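Local coordinates for threonine synthase (Brucella melitensis bv. 1, PDB 4F4F), which probably catalyses the pyridoxal-phosphate-dependent conversion of O-phospho-L-homoserine and water into L-threonine and phosphate, the final step of threonine biosynthesis, at residues N198-D201 against C202-V206; V97-D100 against A101-V105; I351-K354 against P355-I359; D76-R79 against M80-A84. One frame throughout, in Å; residues are numbered along the deposited sequence.

Along the chain the order is interaction 4, 2, 1 and then 3, each a local contact within one helix or hairpin and none touching another. Interaction 4 lies on helix 74-86 in the N-terminal region; the hairpin of interaction 2, on strands 96-100 and 103-107, follows next, its nearest atoms about 19 Å away. Interactions 1 and 2 both belong to the pyridoxal-phosphate-dependent enzyme region but sit across the chain's centre from each other, their own centres about 41 Å apart, one packed on the parallel sheet, the other forming the margin of the mixed sheet. Interaction 3, on helix 353-362, lies about 32 Å from interaction 2, centre to centre. The four are thus independent local contacts in well-separated parts of one chain.

Interaction 1: N198-D201 against C202-V206; sequences NFDD and CQNLV
A capping box opens helix 199-211, and its first turn joins N198 to C202 and F199 to Q203. N198 is the N-cap: its OD1 takes the backbone N-H of D201 at 2.8 Å, while the carboxylate answers in the other direction, D201 OD2 accepting from N198 N at 2.9 Å on its anti side. The N-H of the N-cap and that of D201 in the first turn, neither of which has a helical acceptor, each gain a side-chain partner. Regular helical bonding then takes over, from C202 N to N198 O through to L205 N and D201 O.

The side chain of F199 projects from the turn with CG anti to the backbone N (chi1 176°) and meets Q203 one turn later. The glutamine, whose side chain is about 9 Å from that of the cofactor-binding N261, lies over one face of the ring, its amide plane only 24° from the ring plane, so the two flat groups stack; Q203 NE2 comes to 3.3 Å from F199 CZ. Nearer the backbone, Q203 CG also lies over that face, in a CH-pi contact 4.0 Å from the centroid of the F199 ring and displaced toward the rim. On the more exposed flank a water spans one turn, donating a hydrogen bond to D201 OD1 at 2.8 Å and accepting one from N204 ND2 at 2.9 Å.

C202 and L205 turn inward to the parallel sheet, packing on L168 of strand 163-170 and I195 of strand 190-196, while Q203 touches A144 and V206 rests on V142 and A144 of strand 139-144.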
loop_
_atom_site.group_PDB
_atom_site.type_symbol
_atom_site.label_atom_id
_atom_site.label_comp_id
_atom_site.label_asym_id
_atom_site.label_seq_id
_atom_site.Cartn_x
_atom_site.Cartn_y
_atom_site.Cartn_z
ATOM N N ASN A 198 -22.647 -6.135 6.034
ATOM C CA ASN A 198 -21.331 -6.133 6.642
ATOM C C ASN A 198 -20.265 -5.961 5.568
ATOM O O ASN A 198 -20.581 -5.778 4.385
ATOM C CB ASN A 198 -21.107 -7.404 7.493
ATOM C CG ASN A 198 -21.290 -8.671 6.710
ATOM O OD1 ASN A 198 -21.030 -8.724 5.506
ATOM N ND2 ASN A 198 -21.729 -9.708 7.385
ATOM N N PHE A 199 -19.004 -5.940 5.978
ATOM C CA PHE A 199 -17.888 -5.739 5.048
ATOM C C PHE A 199 -17.864 -6.804 3.965
ATOM O O PHE A 199 -17.644 -6.509 2.791
ATOM C CB PHE A 199 -16.545 -5.717 5.785
ATOM C CG PHE A 199 -15.349 -5.599 4.862
ATOM C CD1 PHE A 199 -15.282 -4.585 3.927
ATOM C CD2 PHE A 199 -14.297 -6.492 4.943
ATOM C CE1 PHE A 199 -14.201 -4.453 3.086
ATOM C CE2 PHE A 199 -13.188 -6.374 4.101
ATOM C CZ PHE A 199 -13.146 -5.364 3.165
ATOM N N ASP A 200 -18.102 -8.047 4.360
ATOM C CA ASP A 200 -18.133 -9.129 3.392
ATOM C C ASP A 200 -19.220 -8.845 2.329
ATOM O O ASP A 200 -18.990 -9.029 1.121
ATOM C CB ASP A 200 -18.408 -10.453 4.085
ATOM C CG ASP A 200 -18.302 -11.625 3.133
ATOM O OD1 ASP A 200 -17.173 -11.898 2.659
ATOM O OD2 ASP A 200 -19.345 -12.269 2.851
ATOM N N ASP A 201 -20.385 -8.379 2.782
ATOM C CA ASP A 201 -21.445 -7.989 1.847
ATOM C C ASP A 201 -20.972 -6.889 0.879
ATOM O O ASP A 201 -21.281 -6.930 -0.310
ATOM C CB ASP A 201 -22.691 -7.485 2.583
ATOM C CG ASP A 201 -23.397 -8.555 3.378
ATOM O OD1 ASP A 201 -23.515 -9.704 2.897
ATOM O OD2 ASP A 201 -23.866 -8.202 4.480
ATOM N N CYS A 202 -20.240 -5.901 1.382
ATOM C CA CYS A 202 -19.734 -4.825 0.497
ATOM C C CYS A 202 -18.804 -5.411 -0.579
ATOM O O CYS A 202 -18.847 -5.042 -1.768
ATOM C CB CYS A 202 -19.028 -3.731 1.310
ATOM S SG CYS A 202 -20.126 -2.848 2.441
ATOM N N GLN A 203 -17.959 -6.339 -0.164
ATOM C CA GLN A 203 -17.022 -6.978 -1.085
ATOM C C GLN A 203 -17.729 -7.816 -2.142
ATOM O O GLN A 203 -17.301 -7.861 -3.296
ATOM C CB GLN A 203 -16.063 -7.865 -0.301
ATOM C CG GLN A 203 -15.033 -7.089 0.486
ATOM C CD GLN A 203 -14.120 -8.003 1.239
ATOM O OE1 GLN A 203 -14.587 -8.847 2.001
ATOM N NE2 GLN A 203 -12.817 -7.855 1.034
ATOM N N ASN A 204 -18.821 -8.465 -1.743
ATOM C CA ASN A 204 -19.607 -9.303 -2.644
ATOM C C ASN A 204 -20.320 -8.477 -3.709
ATOM O O ASN A 204 -20.377 -8.874 -4.879
ATOM C CB ASN A 204 -20.582 -10.166 -1.835
ATOM C CG ASN A 204 -19.898 -11.358 -1.175
ATOM O OD1 ASN A 204 -18.872 -11.803 -1.647
ATOM N ND2 ASN A 204 -20.474 -11.889 -0.107
ATOM N N LEU A 205 -20.793 -7.289 -3.330
ATOM C CA LEU A 205 -21.401 -6.375 -4.278
ATOM C C LEU A 205 -20.377 -5.857 -5.275
ATOM O O LEU A 205 -20.680 -5.683 -6.458
ATOM C CB LEU A 205 -22.063 -5.206 -3.560
ATOM C CG LEU A 205 -23.253 -5.591 -2.672
ATOM C CD1 LEU A 205 -23.445 -4.496 -1.633
ATOM C CD2 LEU A 205 -24.517 -5.802 -3.502
ATOM N N VAL A 206 -19.178 -5.564 -4.798
ATOM C CA VAL A 206 -18.134 -5.092 -5.697
ATOM C C VAL A 206 -17.743 -6.175 -6.696
ATOM O O VAL A 206 -17.592 -5.888 -7.899
ATOM C CB VAL A 206 -16.918 -4.519 -4.940
ATOM C CG1 VAL A 206 -15.741 -4.285 -5.901
ATOM C CG2 VAL A 206 -17.300 -3.209 -4.240
HETATM O O HOH W 1 -23.141 -10.739 0.317
#

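Interaction 2: V97-D100 against A101-V105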
loop_
_atom_site.group_PDB
_atom_site.type_symbol
_atom_site.label_atom_id
_atom_site.label_comp_id
_atom_site.label_asym_id
_atom_site.label_seq_id
_atom_site.Cartn_x
_atom_site.Cartn_y
_atom_site.Cartn_z
ATOM N N VAL A 97 12.265 9.909 12.513
ATOM C CA VAL A 97 12.379 10.280 13.915
ATOM C C VAL A 97 13.253 9.202 14.547
ATOM O O VAL A 97 12.942 8.026 14.430
ATOM C CB VAL A 97 10.990 10.351 14.593
ATOM C CG1 VAL A 97 11.149 10.567 16.117
ATOM C CG2 VAL A 97 10.170 11.468 13.962
ATOM N N GLN A 98 14.386 9.585 15.126
ATOM C CA GLN A 98 15.291 8.606 15.745
ATOM C C GLN A 98 14.691 8.072 17.026
ATOM O O GLN A 98 14.240 8.865 17.848
ATOM C CB GLN A 98 16.622 9.250 16.062
ATOM C CG GLN A 98 17.673 8.253 16.509
ATOM C CD GLN A 98 19.058 8.861 16.529
ATOM O OE1 GLN A 98 19.217 10.092 16.345
ATOM N NE2 GLN A 98 20.071 8.024 16.744
ATOM N N THR A 99 14.750 6.750 17.233
ATOM C CA THR A 99 14.183 6.131 18.457
ATOM C C THR A 99 15.196 5.372 19.341
ATOM O O THR A 99 14.871 5.002 20.458
ATOM C CB THR A 99 13.005 5.184 18.108
ATOM O OG1 THR A 99 13.382 4.321 17.026
ATOM C CG2 THR A 99 11.768 5.977 17.691
ATOM N N ASP A 100 16.395 5.139 18.820
ATOM C CA ASP A 100 17.488 4.575 19.553
ATOM C C ASP A 100 18.766 4.941 18.775
ATOM O O ASP A 100 18.705 5.519 17.671
ATOM C CB ASP A 100 17.305 3.060 19.682
ATOM C CG ASP A 100 18.103 2.447 20.825
ATOM O OD1 ASP A 100 18.972 3.106 21.409
ATOM O OD2 ASP A 100 17.833 1.276 21.107
ATOM N N ALA A 101 19.914 4.597 19.343
ATOM C CA ALA A 101 21.204 4.905 18.754
ATOM C C ALA A 101 21.364 4.502 17.292
ATOM O O ALA A 101 22.025 5.196 16.542
ATOM C CB ALA A 101 22.328 4.307 19.581
ATOM N N ASN A 102 20.728 3.427 16.856
ATOM C CA ASN A 102 20.874 2.991 15.467
ATOM C C ASN A 102 19.540 2.601 14.868
ATOM O O ASN A 102 19.452 1.673 14.064
ATOM C CB ASN A 102 21.820 1.804 15.476
ATOM C CG ASN A 102 22.389 1.497 14.119
ATOM O OD1 ASN A 102 22.644 2.379 13.329
ATOM N ND2 ASN A 102 22.623 0.242 13.869
ATOM N N GLU A 103 18.487 3.292 15.278
ATOM C CA GLU A 103 17.129 2.939 14.926
ATOM C C GLU A 103 16.330 4.197 14.707
ATOM O O GLU A 103 16.385 5.127 15.536
ATOM C CB GLU A 103 16.494 2.151 16.063
ATOM C CG GLU A 103 15.055 1.714 15.876
ATOM C CD GLU A 103 14.501 1.148 17.180
ATOM O OE1 GLU A 103 14.738 -0.059 17.504
ATOM O OE2 GLU A 103 13.858 1.933 17.917
ATOM N N PHE A 104 15.570 4.205 13.610
ATOM C CA PHE A 104 14.785 5.347 13.175
ATOM C C PHE A 104 13.413 4.888 12.731
ATOM O O PHE A 104 13.301 3.799 12.124
ATOM C CB PHE A 104 15.485 6.001 11.993
ATOM C CG PHE A 104 16.892 6.422 12.297
ATOM C CD1 PHE A 104 17.917 5.508 12.265
ATOM C CD2 PHE A 104 17.172 7.704 12.673
ATOM C CE1 PHE A 104 19.213 5.870 12.576
ATOM C CE2 PHE A 104 18.472 8.078 13.000
ATOM C CZ PHE A 104 19.498 7.154 12.947
ATOM N N VAL A 105 12.389 5.713 12.957
ATOM C CA VAL A 105 11.057 5.418 12.470
ATOM C C VAL A 105 10.800 6.338 11.267
ATOM O O VAL A 105 11.081 7.539 11.355
ATOM C CB VAL A 105 10.023 5.654 13.581
ATOM C CG1 VAL A 105 8.641 5.702 13.019
ATOM C CG2 VAL A 105 10.127 4.534 14.634
HETATM O O HOH W 2 16.535 -0.488 19.361
#
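Strands 97-100 and 103-105 run antiparallel from the hydrogen-bonded pair V97 and V105 (V105 N to V97 O, 2.8 Å) to D100 and E103, with the register slipping by one residue on the way. At the slip E103 O accepts two N-H groups from the same face of its carbonyl plane, that of T99 at 2.9 Å and that of D100, longer, at 3.3 Å. T99 OG1 donates to E103 OE2 at 2.6 Å, meeting it on the carboxylate's anti lone pair; with chi1 at 48° the hydroxyl sits between the backbone N and the carbonyl carbon, which brings it to the extended glutamate. E103 OE2 also has a salt bridge to R400. A water donates to both E103 OE1 and D100 OD2 and may ease the closeness of two like charges. Between the V97-V105 pair and the bulge, the non-hydrogen-bonded pair Q98 and F104 lie side by side, Q98 CG 3.6 Å from F104 CE2, and the end of Q98 bonds back to the turn, NE2 to D100 O at 3.0 Å. A101 N is held by D100 OD1 at 2.7 Å. A classic beta bulge beside a two-residue turn defines this hairpin, whose strand 96-100 is an outermost strand, within this chain, of the mixed sheet.

Interaction 3: I351-K354 against P355-I359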
loop_
_atom_site.group_PDB
_atom_site.type_symbol
_atom_site.label_atom_id
_atom_site.label_comp_id
_atom_site.label_asym_id
_atom_site.label_seq_id
_atom_site.Cartn_x
_atom_site.Cartn_y
_atom_site.Cartn_z
ATOM N N ILE A 351 7.189 -23.920 -1.048
ATOM C CA ILE A 351 8.180 -23.330 -1.956
ATOM C C ILE A 351 9.400 -24.246 -1.984
ATOM O O ILE A 351 9.912 -24.598 -0.927
ATOM C CB ILE A 351 8.581 -21.918 -1.502
ATOM C CG1 ILE A 351 7.357 -21.018 -1.380
ATOM C CG2 ILE A 351 9.597 -21.290 -2.465
ATOM C CD1 ILE A 351 7.655 -19.698 -0.697
ATOM N N SER A 352 9.849 -24.656 -3.161
ATOM C CA SER A 352 11.022 -25.525 -3.283
ATOM C C SER A 352 12.320 -24.838 -2.854
ATOM O O SER A 352 12.396 -23.623 -2.693
ATOM C CB SER A 352 11.165 -26.039 -4.699
ATOM O OG SER A 352 11.395 -24.980 -5.607
ATOM N N GLU A 353 13.363 -25.641 -2.697
ATOM C CA GLU A 353 14.537 -25.192 -1.969
ATOM C C GLU A 353 15.263 -24.000 -2.591
ATOM O O GLU A 353 15.620 -23.049 -1.880
ATOM C CB GLU A 353 15.504 -26.379 -1.736
ATOM C CG GLU A 353 16.618 -26.062 -0.746
ATOM C CD GLU A 353 16.100 -25.657 0.647
ATOM O OE1 GLU A 353 15.009 -26.124 1.092
ATOM O OE2 GLU A 353 16.799 -24.851 1.303
ATOM N N LYS A 354 15.514 -24.029 -3.886
ATOM C CA LYS A 354 16.271 -22.929 -4.483
ATOM C C LYS A 354 15.548 -21.562 -4.339
ATOM O O LYS A 354 16.150 -20.597 -3.868
ATOM C CB LYS A 354 16.646 -23.231 -5.925
ATOM C CG LYS A 354 17.606 -22.239 -6.555
ATOM C CD LYS A 354 17.906 -22.640 -8.017
ATOM C CE LYS A 354 18.844 -21.670 -8.720
ATOM N NZ LYS A 354 18.131 -20.402 -9.089
ATOM N N PRO A 355 14.267 -21.485 -4.717
ATOM C CA PRO A 355 13.611 -20.185 -4.558
ATOM C C PRO A 355 13.442 -19.807 -3.105
ATOM O O PRO A 355 13.519 -18.634 -2.776
ATOM C CB PRO A 355 12.250 -20.375 -5.243
ATOM C CG PRO A 355 12.130 -21.816 -5.529
ATOM C CD PRO A 355 13.533 -22.331 -5.666
ATOM N N LEU A 356 13.215 -20.793 -2.235
ATOM C CA LEU A 356 13.079 -20.497 -0.790
ATOM C C LEU A 356 14.362 -19.923 -0.244
ATOM O O LEU A 356 14.336 -18.929 0.477
ATOM C CB LEU A 356 12.654 -21.745 0.004
ATOM C CG LEU A 356 12.411 -21.603 1.503
ATOM C CD1 LEU A 356 11.324 -20.555 1.779
ATOM C CD2 LEU A 356 12.042 -22.983 2.056
ATOM N N SER A 357 15.496 -20.497 -0.650
ATOM C CA SER A 357 16.804 -19.959 -0.258
ATOM C C SER A 357 17.006 -18.558 -0.784
ATOM O O SER A 357 17.573 -17.712 -0.072
ATOM C CB SER A 357 17.957 -20.814 -0.785
ATOM O OG SER A 357 17.972 -22.067 -0.164
ATOM N N ALA A 358 16.561 -18.302 -2.015
ATOM C CA ALA A 358 16.699 -16.958 -2.569
ATOM C C ALA A 358 15.888 -15.959 -1.733
ATOM O O ALA A 358 16.344 -14.856 -1.487
ATOM C CB ALA A 358 16.259 -16.906 -4.016
ATOM N N ILE A 359 14.689 -16.350 -1.288
ATOM C CA ILE A 359 13.866 -15.456 -0.467
ATOM C C ILE A 359 14.569 -15.207 0.849
ATOM O O ILE A 359 14.718 -14.061 1.296
ATOM C CB ILE A 359 12.430 -16.021 -0.266
ATOM C CG1 ILE A 359 11.665 -15.920 -1.593
ATOM C CG2 ILE A 359 11.716 -15.265 0.841
ATOM C CD1 ILE A 359 10.439 -16.832 -1.701
#
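The peptide carbonyl of E353 is a flat group approached from both faces by one residue: S357 N reaches E353 O at 2.8 Å, tilted from the carbonyl plane, and S357 OG reaches the same oxygen at 3.1 Å from the opposite face, standing 38° out of the plane. The hydroxyl gets there because OG lies beside its own backbone N and anti to the carbonyl carbon (chi1 -67°), pointing back along the helix. The pyrrolidine ring of P355 has S352 OG near its CG, at 3.2 Å, and I351 CG2 at 3.9 Å from its CB.

I351, just ahead of helix 353-362, supplies the apolar side of the contact. Its CG2 branch also lies 4.0 Å from L356 CB, and its other branch ends with CD1 at 4.1 Å from I359 CD1, the two isoleucines crossing at about a right angle. I351 touches L325 of helix 321-328 and T294 of helix 290-297; I359 touches L324 and L295 of the same two helices.

S352 occupies the N-cap position, but its side chain makes no capping bond. P355 lies in the first turn, where backbone N atoms have no helical acceptor, so its missing N-H costs no regular bond; S352 O is served by L356 N at 3.0 Å. Polar and apolar parts thus divide: E353 O takes two donors from a single serine, while I351, P355, L356 and I359 are buried.

Interaction 4: D76-R79 against M80-A84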
loop_
_atom_site.group_PDB
_atom_site.type_symbol
_atom_site.label_atom_id
_atom_site.label_comp_id
_atom_site.label_asym_id
_atom_site.label_seq_id
_atom_site.Cartn_x
_atom_site.Cartn_y
_atom_site.Cartn_z
ATOM N N ASP A 76 4.585 17.437 -17.206
ATOM C CA ASP A 76 3.337 16.908 -16.654
ATOM C C ASP A 76 3.608 16.004 -15.448
ATOM O O ASP A 76 2.939 16.119 -14.419
ATOM C CB ASP A 76 2.535 16.142 -17.707
ATOM C CG ASP A 76 2.096 17.026 -18.846
ATOM O OD1 ASP A 76 1.372 17.992 -18.581
ATOM O OD2 ASP A 76 2.534 16.771 -19.983
ATOM N N PHE A 77 4.601 15.123 -15.557
ATOM C CA PHE A 77 5.004 14.299 -14.400
ATOM C C PHE A 77 5.459 15.143 -13.185
ATOM O O PHE A 77 5.012 14.876 -12.069
ATOM C CB PHE A 77 6.037 13.241 -14.814
ATOM C CG PHE A 77 6.138 12.055 -13.868
ATOM C CD1 PHE A 77 5.015 11.309 -13.525
ATOM C CD2 PHE A 77 7.348 11.645 -13.406
ATOM C CE1 PHE A 77 5.116 10.231 -12.670
ATOM C CE2 PHE A 77 7.463 10.562 -12.565
ATOM C CZ PHE A 77 6.351 9.828 -12.207
ATOM N N GLU A 78 6.293 16.177 -13.407
ATOM C CA GLU A 78 6.645 17.195 -12.368
ATOM C C GLU A 78 5.630 18.350 -12.228
ATOM O O GLU A 78 6.017 19.619 -12.165
ATOM C CB GLU A 78 7.932 17.948 -12.703
ATOM C CG GLU A 78 8.244 18.959 -11.610
ATOM C CD GLU A 78 9.428 19.835 -11.886
ATOM O OE1 GLU A 78 9.562 20.835 -11.148
ATOM O OE2 GLU A 78 10.208 19.548 -12.818
ATOM N N ARG A 79 4.388 18.021 -12.389
ATOM C CA ARG A 79 3.333 18.791 -11.812
ATOM C C ARG A 79 2.629 17.787 -10.909
ATOM O O ARG A 79 2.323 18.074 -9.794
ATOM C CB ARG A 79 2.434 19.261 -12.932
ATOM C CG ARG A 79 1.179 20.017 -12.570
ATOM C CD ARG A 79 0.394 20.206 -13.873
ATOM N NE ARG A 79 -0.677 19.215 -14.053
ATOM C CZ ARG A 79 -0.576 17.937 -14.465
ATOM N NH1 ARG A 79 -1.686 17.209 -14.560
ATOM N NH2 ARG A 79 0.572 17.342 -14.770
ATOM N N MET A 80 2.399 16.584 -11.407
ATOM C CA MET A 80 1.536 15.661 -10.688
ATOM C C MET A 80 2.253 15.089 -9.434
ATOM O O MET A 80 1.633 14.924 -8.396
ATOM C CB MET A 80 0.987 14.585 -11.628
ATOM C CG MET A 80 1.971 13.544 -12.120
ATOM S SD MET A 80 1.166 12.420 -13.318
ATOM C CE MET A 80 0.803 13.408 -14.747
ATOM N N VAL A 81 3.567 14.881 -9.521
ATOM C CA VAL A 81 4.362 14.452 -8.348
ATOM C C VAL A 81 4.380 15.584 -7.311
ATOM O O VAL A 81 4.120 15.369 -6.136
ATOM C CB VAL A 81 5.781 13.984 -8.753
ATOM C CG1 VAL A 81 6.616 13.696 -7.521
ATOM C CG2 VAL A 81 5.727 12.746 -9.630
ATOM N N ARG A 82 4.581 16.824 -7.776
ATOM C CA ARG A 82 4.575 18.000 -6.882
ATOM C C ARG A 82 3.221 18.128 -6.196
ATOM O O ARG A 82 3.157 18.364 -5.004
ATOM C CB ARG A 82 4.883 19.276 -7.691
ATOM C CG ARG A 82 5.207 20.549 -6.922
ATOM C CD ARG A 82 6.079 21.563 -7.736
ATOM N NE ARG A 82 7.309 20.964 -8.348
ATOM C CZ ARG A 82 8.461 20.637 -7.706
ATOM N NH1 ARG A 82 9.470 20.070 -8.383
ATOM N NH2 ARG A 82 8.646 20.853 -6.398
ATOM N N GLU A 83 2.142 17.972 -6.955
ATOM C CA GLU A 83 0.782 18.108 -6.399
ATOM C C GLU A 83 0.438 16.957 -5.433
ATOM O O GLU A 83 -0.111 17.196 -4.361
ATOM C CB GLU A 83 -0.258 18.251 -7.521
ATOM C CG GLU A 83 -0.080 19.593 -8.231
ATOM C CD GLU A 83 -1.041 19.846 -9.382
ATOM O OE1 GLU A 83 -1.770 18.905 -9.771
ATOM O OE2 GLU A 83 -1.018 21.002 -9.896
ATOM N N ALA A 84 0.798 15.734 -5.804
ATOM C CA ALA A 84 0.605 14.589 -4.950
ATOM C C ALA A 84 1.207 14.792 -3.546
ATOM O O ALA A 84 0.539 14.576 -2.517
ATOM C CB ALA A 84 1.184 13.315 -5.600
#
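Helix 74-86, in the N-terminal region of the enzyme, places F77 against both M80 and V81, so that one ring is approached in two ways. V81 CG2 stands over the centre of one face, 3.9 Å from the centroid of the F77 ring and only 9° off its normal, a well-centred CH-pi contact. M80 comes instead to the edge, its SD 4.0 Å from F77 CD1 and near the ring plane. The methionine reaches that edge through an unusual first torsion for a helix (chi1 71°), which sets CG between the backbone N and the carbonyl carbon, and a bend at chi3 that folds CE back toward D76 O.

The edge approach of sulfur to ring is a Met-aromatic contact, here within one helical turn, and its residues are buried between helices: F77 and V81 pack on L61 of helix 56-64, while M80 touches M127 and Y130 of helix 117-134.

E78 and R82, one turn apart and both exposed though they brush L61 and V57 of helix 56-64, lie alongside each other and form a salt bridge. R82 NH1 donates to E78 OE1 at 2.9 Å, arriving from above the carboxylate plane with the two flat groups 65° apart, and the bond is bent. D76 O accepts both R79 N and M80 N, each at 3.1 Å, from the same face of its plane. E83, whose N bonds R79 O at 2.8 Å, also touches R126 of helix 117-134.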